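Local coordinates for MUTM (fpg) protein (Thermus thermophilus, PDB 1EE8) that belongs to the formamidopyrimidine-DNA glycosylase (Fpg/MutM) family and combines the family's N-terminal domain with an H2TH domain and a zinc finger, at residues 41-46 with 57-62. Numbering follows the deposited sequence.
Sequences GRRILE and ALEGGV
Arg42 and Glu59 show how a long side chain can reach across from one strand and hold the turn that follows its neighbour, residues 59-61. With CG anti to its carbonyl carbon (chi1 -60°) and an extended chain, Arg42 packs CD against Leu58 CB, the two side chains crossing nearly at right angles, and brings NH1 to Glu59 O at 3.1 Å, in the carbonyl plane on a lone pair. Val62 CG2 covers one face of the guanidinium, displaced from the centre of the group, 3.5 Å from Arg42 CZ. Arg42 NE binds Leu38 O, while NH2 binds Glu40 O of the second subunit, so this one group links the turn to a second copy of the protein.

The backbones of 43-46 and 57-59 run antiparallel in the large sheet of the N-terminal domain, bridged at Ile44-Leu58 and Glu46-Ala57, with a classic beta bulge where Leu45 and Glu46 together face Ala57. Ala57 O accepts Leu45 N at 2.7 Å and, weakly, Glu46 N, and Ala57 N returns a bond to Glu46 O. On the Arg43 side of the bulge, Glu59 N binds Arg43 O at 3.0 Å.

Apolar contacts flank this ladder. Ile44 CG1 lies 3.6 Å from Leu58 CD2, whereas Leu45 CD1 rests 3.6 Å from Glu59 CA.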
# COMPACT_ATOMS: atom_id res chain seq x y z
N GLY A 41 -5.98 1.93 -7.97
CA GLY A 41 -6.02 1.05 -9.12
C GLY A 41 -6.87 -0.19 -8.90
O GLY A 41 -6.53 -1.25 -9.39
N ARG A 42 -7.97 -0.04 -8.17
CA ARG A 42 -8.85 -1.17 -7.90
C ARG A 42 -10.29 -0.74 -8.12
O ARG A 42 -10.64 0.42 -7.87
CB ARG A 42 -8.68 -1.64 -6.45
CG ARG A 42 -7.29 -2.10 -6.07
CD ARG A 42 -7.23 -2.41 -4.59
NE ARG A 42 -5.88 -2.73 -4.14
CZ ARG A 42 -5.28 -3.91 -4.30
NH1 ARG A 42 -5.90 -4.91 -4.91
NH2 ARG A 42 -4.06 -4.08 -3.85
N ARG A 43 -11.12 -1.66 -8.57
CA ARG A 43 -12.52 -1.32 -8.79
C ARG A 43 -13.27 -1.37 -7.48
O ARG A 43 -12.95 -2.18 -6.61
CB ARG A 43 -13.15 -2.26 -9.81
CG ARG A 43 -12.66 -2.01 -11.21
CD ARG A 43 -13.24 -2.98 -12.22
NE ARG A 43 -12.67 -2.74 -13.54
CZ ARG A 43 -12.99 -1.71 -14.33
NH1 ARG A 43 -13.91 -0.83 -13.93
NH2 ARG A 43 -12.38 -1.56 -15.50
N ILE A 44 -14.24 -0.48 -7.34
CA ILE A 44 -15.05 -0.43 -6.13
C ILE A 44 -16.18 -1.44 -6.29
O ILE A 44 -17.03 -1.28 -7.15
CB ILE A 44 -15.63 0.98 -5.94
CG1 ILE A 44 -14.49 1.99 -5.79
CG2 ILE A 44 -16.56 1.01 -4.73
CD1 ILE A 44 -14.94 3.43 -5.62
N LEU A 45 -16.16 -2.47 -5.45
CA LEU A 45 -17.17 -3.52 -5.50
C LEU A 45 -18.38 -3.26 -4.60
O LEU A 45 -19.47 -3.77 -4.85
CB LEU A 45 -16.53 -4.85 -5.13
CG LEU A 45 -15.31 -5.20 -5.98
CD1 LEU A 45 -14.79 -6.58 -5.59
CD2 LEU A 45 -15.68 -5.16 -7.45
N GLU A 46 -18.18 -2.48 -3.54
CA GLU A 46 -19.26 -2.16 -2.62
C GLU A 46 -18.88 -1.05 -1.68
O GLU A 46 -17.69 -0.74 -1.51
CB GLU A 46 -19.64 -3.39 -1.79
CG GLU A 46 -20.86 -4.13 -2.28
CD GLU A 46 -22.17 -3.40 -2.03
OE1 GLU A 46 -22.14 -2.20 -1.65
OE2 GLU A 46 -23.24 -4.02 -2.23
N ALA A 57 -15.28 -1.44 -0.47
CA ALA A 57 -14.72 -2.77 -0.74
C ALA A 57 -14.10 -2.70 -2.13
O ALA A 57 -14.77 -2.39 -3.11
CB ALA A 57 -15.81 -3.83 -0.69
N LEU A 58 -12.80 -2.99 -2.20
CA LEU A 58 -12.07 -2.92 -3.46
C LEU A 58 -11.59 -4.28 -3.95
O LEU A 58 -11.15 -5.12 -3.17
CB LEU A 58 -10.88 -1.98 -3.28
CG LEU A 58 -11.30 -0.63 -2.69
CD1 LEU A 58 -10.08 0.16 -2.28
CD2 LEU A 58 -12.15 0.13 -3.71
N GLU A 59 -11.69 -4.48 -5.25
CA GLU A 59 -11.27 -5.73 -5.87
C GLU A 59 -9.84 -6.07 -5.46
O GLU A 59 -8.96 -5.22 -5.49
CB GLU A 59 -11.37 -5.58 -7.38
CG GLU A 59 -11.22 -6.87 -8.16
CD GLU A 59 -11.59 -6.68 -9.62
OE1 GLU A 59 -11.00 -5.80 -10.28
OE2 GLU A 59 -12.48 -7.42 -10.10
N GLY A 60 -9.61 -7.32 -5.06
CA GLY A 60 -8.28 -7.72 -4.67
C GLY A 60 -8.09 -7.85 -3.17
O GLY A 60 -6.96 -7.95 -2.68
N GLY A 61 -9.19 -7.84 -2.43
CA GLY A 61 -9.13 -7.99 -0.98
C GLY A 61 -8.64 -6.80 -0.19
O GLY A 61 -7.92 -6.97 0.80
N VAL A 62 -9.02 -5.61 -0.60
CA VAL A 62 -8.62 -4.39 0.08
C VAL A 62 -9.85 -3.57 0.49
O VAL A 62 -10.90 -3.67 -0.14
CB VAL A 62 -7.74 -3.50 -0.84
CG1 VAL A 62 -7.66 -2.09 -0.29
CG2 VAL A 62 -6.33 -4.11 -0.95
O HOH W 1 -9.75 -3.79 -9.82